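Local coordinates for RNA-binding protein, putative (PDB 6E4O) that probably binds RNA, and is thought to help remodel it, through this RNA recognition motif of a trypanosome kinetoplastid RNA-editing protein, at residues H18-H23 / A66-R71; C33-F36 / R40-V43. All coordinates share one frame; numbering follows the deposited sequence.

Contact 1 of 2, residues H18-H23 / A66-R71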
loop_
_atom_site.group_PDB
_atom_site.type_symbol
_atom_site.label_atom_id
_atom_site.label_comp_id
_atom_site.label_asym_id
_atom_site.label_seq_id
_atom_site.Cartn_x
_atom_site.Cartn_y
_atom_site.Cartn_z
ATOM N N HIS A 18 2.152 -9.951 1.102
ATOM C CA HIS A 18 1.105 -10.429 0.198
ATOM C C HIS A 18 -0.273 -9.978 0.672
ATOM O O HIS A 18 -1.166 -9.722 -0.133
ATOM C CB HIS A 18 1.192 -11.944 -0.036
ATOM C CG HIS A 18 0.303 -12.749 0.854
ATOM N ND1 HIS A 18 0.678 -13.143 2.122
ATOM C CD2 HIS A 18 -0.944 -13.244 0.659
ATOM C CE1 HIS A 18 -0.300 -13.843 2.669
ATOM N NE2 HIS A 18 -1.297 -13.919 1.802
ATOM N N THR A 19 -0.427 -9.854 1.983
ATOM C CA THR A 19 -1.653 -9.310 2.559
ATOM C C THR A 19 -1.841 -7.837 2.192
ATOM O O THR A 19 -2.946 -7.404 1.856
ATOM C CB THR A 19 -1.647 -9.477 4.083
ATOM O OG1 THR A 19 -1.593 -10.875 4.386
ATOM C CG2 THR A 19 -2.896 -8.867 4.701
ATOM N N LEU A 20 -0.759 -7.071 2.253
ATOM C CA LEU A 20 -0.795 -5.674 1.833
ATOM C C LEU A 20 -1.099 -5.579 0.350
ATOM O O LEU A 20 -1.895 -4.744 -0.086
ATOM C CB LEU A 20 0.539 -4.995 2.131
ATOM C CG LEU A 20 0.606 -3.534 1.677
ATOM C CD1 LEU A 20 -0.514 -2.722 2.319
ATOM C CD2 LEU A 20 1.968 -2.941 2.025
ATOM N N LYS A 21 -0.461 -6.440 -0.431
ATOM C CA LYS A 21 -0.688 -6.446 -1.866
ATOM C C LYS A 21 -2.166 -6.680 -2.173
ATOM O O LYS A 21 -2.755 -5.970 -2.988
ATOM C CB LYS A 21 0.168 -7.506 -2.560
ATOM C CG LYS A 21 -0.085 -7.597 -4.059
ATOM C CD LYS A 21 0.797 -8.653 -4.701
ATOM C CE LYS A 21 0.503 -8.813 -6.186
ATOM N NZ LYS A 21 1.460 -9.761 -6.826
ATOM N N ASP A 22 -2.770 -7.670 -1.522
ATOM C CA ASP A 22 -4.180 -7.955 -1.768
ATOM C C ASP A 22 -5.071 -6.775 -1.399
ATOM O O ASP A 22 -6.050 -6.489 -2.094
ATOM C CB ASP A 22 -4.644 -9.220 -1.035
ATOM C CG ASP A 22 -4.247 -10.491 -1.757
ATOM O OD1 ASP A 22 -3.974 -10.433 -2.976
ATOM O OD2 ASP A 22 -4.213 -11.553 -1.104
ATOM N N HIS A 23 -4.745 -6.106 -0.299
ATOM C CA HIS A 23 -5.490 -4.926 0.119
ATOM C C HIS A 23 -5.435 -3.842 -0.968
ATOM O O HIS A 23 -6.447 -3.225 -1.316
ATOM C CB HIS A 23 -4.932 -4.398 1.444
ATOM C CG HIS A 23 -5.698 -3.239 2.005
ATOM N ND1 HIS A 23 -6.979 -3.358 2.492
ATOM C CD2 HIS A 23 -5.346 -1.941 2.166
ATOM C CE1 HIS A 23 -7.393 -2.174 2.924
ATOM N NE2 HIS A 23 -6.421 -1.302 2.738
ATOM N N ALA A 66 -5.489 -2.389 11.581
ATOM C CA ALA A 66 -4.635 -1.207 11.652
ATOM C C ALA A 66 -4.949 -0.225 10.529
ATOM O O ALA A 66 -5.114 -0.627 9.379
ATOM C CB ALA A 66 -3.162 -1.619 11.580
ATOM N N THR A 67 -5.004 1.063 10.864
ATOM C CA THR A 67 -5.283 2.109 9.884
ATOM C C THR A 67 -4.013 2.491 9.145
ATOM O O THR A 67 -3.003 2.824 9.770
ATOM C CB THR A 67 -5.823 3.370 10.558
ATOM O OG1 THR A 67 -7.042 3.050 11.229
ATOM C CG2 THR A 67 -6.078 4.461 9.529
ATOM N N LEU A 68 -4.070 2.464 7.818
ATOM C CA LEU A 68 -2.885 2.745 7.007
ATOM C C LEU A 68 -2.825 4.202 6.592
ATOM O O LEU A 68 -3.853 4.821 6.323
ATOM C CB LEU A 68 -2.875 1.875 5.752
ATOM C CG LEU A 68 -3.034 0.365 5.925
ATOM C CD1 LEU A 68 -2.962 -0.295 4.572
ATOM C CD2 LEU A 68 -1.982 -0.195 6.861
ATOM N N PHE A 69 -1.605 4.730 6.518
ATOM C CA PHE A 69 -1.362 6.066 6.001
ATOM C C PHE A 69 -0.584 5.900 4.700
ATOM O O PHE A 69 0.422 5.190 4.671
ATOM C CB PHE A 69 -0.558 6.888 7.013
ATOM C CG PHE A 69 -0.185 8.259 6.526
ATOM C CD1 PHE A 69 -0.930 9.367 6.893
ATOM C CD2 PHE A 69 0.916 8.441 5.702
ATOM C CE1 PHE A 69 -0.591 10.638 6.450
ATOM C CE2 PHE A 69 1.260 9.713 5.255
ATOM C CZ PHE A 69 0.511 10.807 5.627
ATOM N N LEU A 70 -1.058 6.543 3.631
ATOM C CA LEU A 70 -0.435 6.430 2.306
ATOM C C LEU A 70 0.086 7.772 1.843
ATOM O O LEU A 70 -0.581 8.789 2.014
ATOM C CB LEU A 70 -1.465 5.963 1.285
ATOM C CG LEU A 70 -2.242 4.698 1.648
ATOM C CD1 LEU A 70 -3.181 4.354 0.510
ATOM C CD2 LEU A 70 -1.270 3.573 1.915
ATOM N N ARG A 71 1.259 7.773 1.217
ATOM C CA ARG A 71 1.824 9.014 0.697
ATOM C C ARG A 71 2.617 8.787 -0.595
ATOM O O ARG A 71 2.779 9.730 -1.394
ATOM C CB ARG A 71 2.682 9.700 1.780
ATOM C CG ARG A 71 4.104 10.027 1.395
ATOM C CD ARG A 71 5.005 10.158 2.614
ATOM N NE ARG A 71 4.519 11.086 3.633
ATOM C CZ ARG A 71 4.885 11.022 4.913
ATOM N NH1 ARG A 71 5.716 10.063 5.315
ATOM N NH2 ARG A 71 4.417 11.898 5.799
#
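Leu68 reaches from the break in strand 66-70 with its CD1 methyl and overlaps two side chains of the helix, His23 and Leu20. The closer approach is to the imidazole: CD1 of Leu68 lies 3.8 Å from His23 CD2 and 4.0 Å from His23 NE2. The two side chains come from opposite directions, and the methyl meets the ring at a slant. On the helix side, His23 holds CG anti to the backbone N (chi1 -176°), which carries the imidazole out toward the strand. Its NE2 is hydrogen-bonded to Ser61 OG, and the backbone of Ser61 in turn pairs with Leu68, so Ser61 bonds to both touching residues, to the ring of one and the backbone of the other.

Leu20, one turn earlier, brings its CD1 to within 4.1 Å of the same Leu68 methyl. The backbones stay well apart here, with 10.1 Å between the CA atoms of Leu20 and Leu68, so the gap is bridged by side chains alone. This is the first helix of an RNA recognition motif lying on the back of its beta sheet, and Leu68, though between the two strand pieces, still points inward. Leu20-Lys21-Asp22 matches the end of the conserved helix motif through which the second RRM of SRSF1 binds RNA, so this helix may do likewise. Leu63 and Leu11 also touch both leucines and add to the apolar layer; Leu63 touches His23 as well. Phe69 lies on the sheet face away from the helix, whereas Leu68 turns its side chain to the helix and sets it obliquely across that of Leu20.

Contact 2 of 2, residues C33-F36 / R40-V43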
loop_
_atom_site.group_PDB
_atom_site.type_symbol
_atom_site.label_atom_id
_atom_site.label_comp_id
_atom_site.label_asym_id
_atom_site.label_seq_id
_atom_site.Cartn_x
_atom_site.Cartn_y
_atom_site.Cartn_z
ATOM N N CYS A 33 6.092 -4.850 -3.863
ATOM C CA CYS A 33 5.461 -4.728 -2.557
ATOM C C CYS A 33 6.383 -5.352 -1.529
ATOM O O CYS A 33 6.510 -6.575 -1.456
ATOM C CB CYS A 33 4.093 -5.427 -2.539
ATOM S SG CYS A 33 3.144 -5.049 -1.063
ATOM N N LYS A 34 7.044 -4.509 -0.750
ATOM C CA LYS A 34 7.968 -5.001 0.260
ATOM C C LYS A 34 7.707 -4.333 1.597
ATOM O O LYS A 34 7.501 -3.115 1.664
ATOM C CB LYS A 34 9.406 -4.721 -0.167
ATOM C CG LYS A 34 10.432 -5.238 0.830
ATOM C CD LYS A 34 11.477 -6.122 0.168
ATOM C CE LYS A 34 10.845 -7.375 -0.403
ATOM N NZ LYS A 34 11.848 -8.454 -0.609
ATOM N N VAL A 35 7.752 -5.131 2.655
ATOM C CA VAL A 35 7.508 -4.645 4.002
ATOM C C VAL A 35 8.825 -4.350 4.691
ATOM O O VAL A 35 9.802 -5.081 4.520
ATOM C CB VAL A 35 6.721 -5.674 4.844
ATOM C CG1 VAL A 35 6.595 -5.199 6.290
ATOM C CG2 VAL A 35 5.338 -5.897 4.233
ATOM N N PHE A 36 8.849 -3.262 5.451
ATOM C CA PHE A 36 10.043 -2.822 6.164
ATOM C C PHE A 36 9.736 -2.669 7.648
ATOM O O PHE A 36 8.642 -3.000 8.097
ATOM C CB PHE A 36 10.558 -1.519 5.562
ATOM C CG PHE A 36 11.000 -1.680 4.156
ATOM C CD1 PHE A 36 10.204 -1.256 3.110
ATOM C CD2 PHE A 36 12.188 -2.341 3.872
ATOM C CE1 PHE A 36 10.611 -1.451 1.795
ATOM C CE2 PHE A 36 12.592 -2.542 2.566
ATOM C CZ PHE A 36 11.803 -2.102 1.530
ATOM N N ARG A 40 5.914 -0.376 8.088
ATOM C CA ARG A 40 5.976 0.400 6.860
ATOM C C ARG A 40 6.252 -0.479 5.638
ATOM O O ARG A 40 6.729 -1.605 5.759
ATOM C CB ARG A 40 7.054 1.480 6.986
ATOM C CG ARG A 40 6.736 2.499 8.082
ATOM C CD ARG A 40 7.932 3.400 8.370
ATOM N NE ARG A 40 9.010 2.655 9.010
ATOM C CZ ARG A 40 10.148 3.193 9.440
ATOM N NH1 ARG A 40 10.360 4.497 9.307
ATOM N NH2 ARG A 40 11.067 2.426 10.012
ATOM N N ALA A 41 5.937 0.044 4.460
ATOM C CA ALA A 41 6.157 -0.689 3.218
ATOM C C ALA A 41 6.317 0.273 2.065
ATOM O O ALA A 41 5.985 1.450 2.175
ATOM C CB ALA A 41 4.985 -1.652 2.941
ATOM N N VAL A 42 6.841 -0.227 0.957
ATOM C CA VAL A 42 6.872 0.542 -0.284
ATOM C C VAL A 42 6.221 -0.314 -1.346
ATOM O O VAL A 42 6.519 -1.498 -1.460
ATOM C CB VAL A 42 8.308 0.882 -0.716
ATOM C CG1 VAL A 42 8.314 1.551 -2.098
ATOM C CG2 VAL A 42 8.956 1.775 0.310
ATOM N N VAL A 43 5.320 0.294 -2.104
ATOM C CA VAL A 43 4.579 -0.409 -3.121
ATOM C C VAL A 43 4.683 0.360 -4.426
ATOM O O VAL A 43 4.735 1.582 -4.422
ATOM C CB VAL A 43 3.092 -0.504 -2.693
ATOM C CG1 VAL A 43 2.246 -1.200 -3.757
ATOM C CG2 VAL A 43 2.977 -1.214 -1.338
#
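Cys33 and Val43 face each other on the buried side of the ladder, SG of Cys33 lying 3.8 Å from Val43 CG2. The sulfur stands anti to its own backbone N (chi1 -169°), which swings it along its own strand, on the face that Leu20 covers. On this same helix-facing side Val35 and Ala41 make a looser pair, with Val35 CG2 and Ala41 CB 4.5 Å apart. Between these two pairs, Lys34 and Val42 form the hydrogen-bonded pair: Lys34 N donates to Val42 O over 3.1 Å in a nearly straight bond (169° at the hydrogen), and Val42 N returns one to Lys34 O over 3.0 Å. Lys34 O is also approached by the methyl CB of Ala41 at 3.2 Å, so the carbonyl is closely packed from two directions.

These are the second and third strands of the RNA recognition motif, a beta hairpin at one edge of the sheet. Strand 40-45 corresponds to the RNP1 strand of canonical RRMs, and Arg40 and Val42 appear to occupy positions that are commonly aromatic there.

While Cys33, Ala41 and Val43 are buried, the opposite face is the more solvent-exposed one, carrying Lys34, Phe36 and Arg40. The Phe36 ring leans back along the hairpin, its CE1 3.9 Å from Val42 CG2, with the two side chains set aslant. Lys34 sends its amine away from the partner strand. Toward the turn, Phe36 N donates to Arg40 O over 2.7 Å, tilted from the carbonyl plane. Arg40 itself runs off to the exposed side, its NE hydrogen-bonded to Ser37 O in the turn.

In the fold
Contacts 1 and 2 lie about 9 Å apart, centre to centre, within one RNA recognition motif. Along the chain the order is helix 17-24, the hairpin of strands 30-36 and 40-45, and then strand 66-70, so contact 2 is nested inside the loop that contact 1 closes. Strand 5-9 runs between the hairpin and strand 66-70. Leu20 joins the two contacts: its CD1 serves contact 1, while its CD2 packs 3.4 Å from Ala41 CB. The helix thus reaches strands on either flank of strand 5-9, on one face of the sheet. Helix and exposed sheet face are different surfaces of one small domain, consistent with RNA being bound by several surfaces.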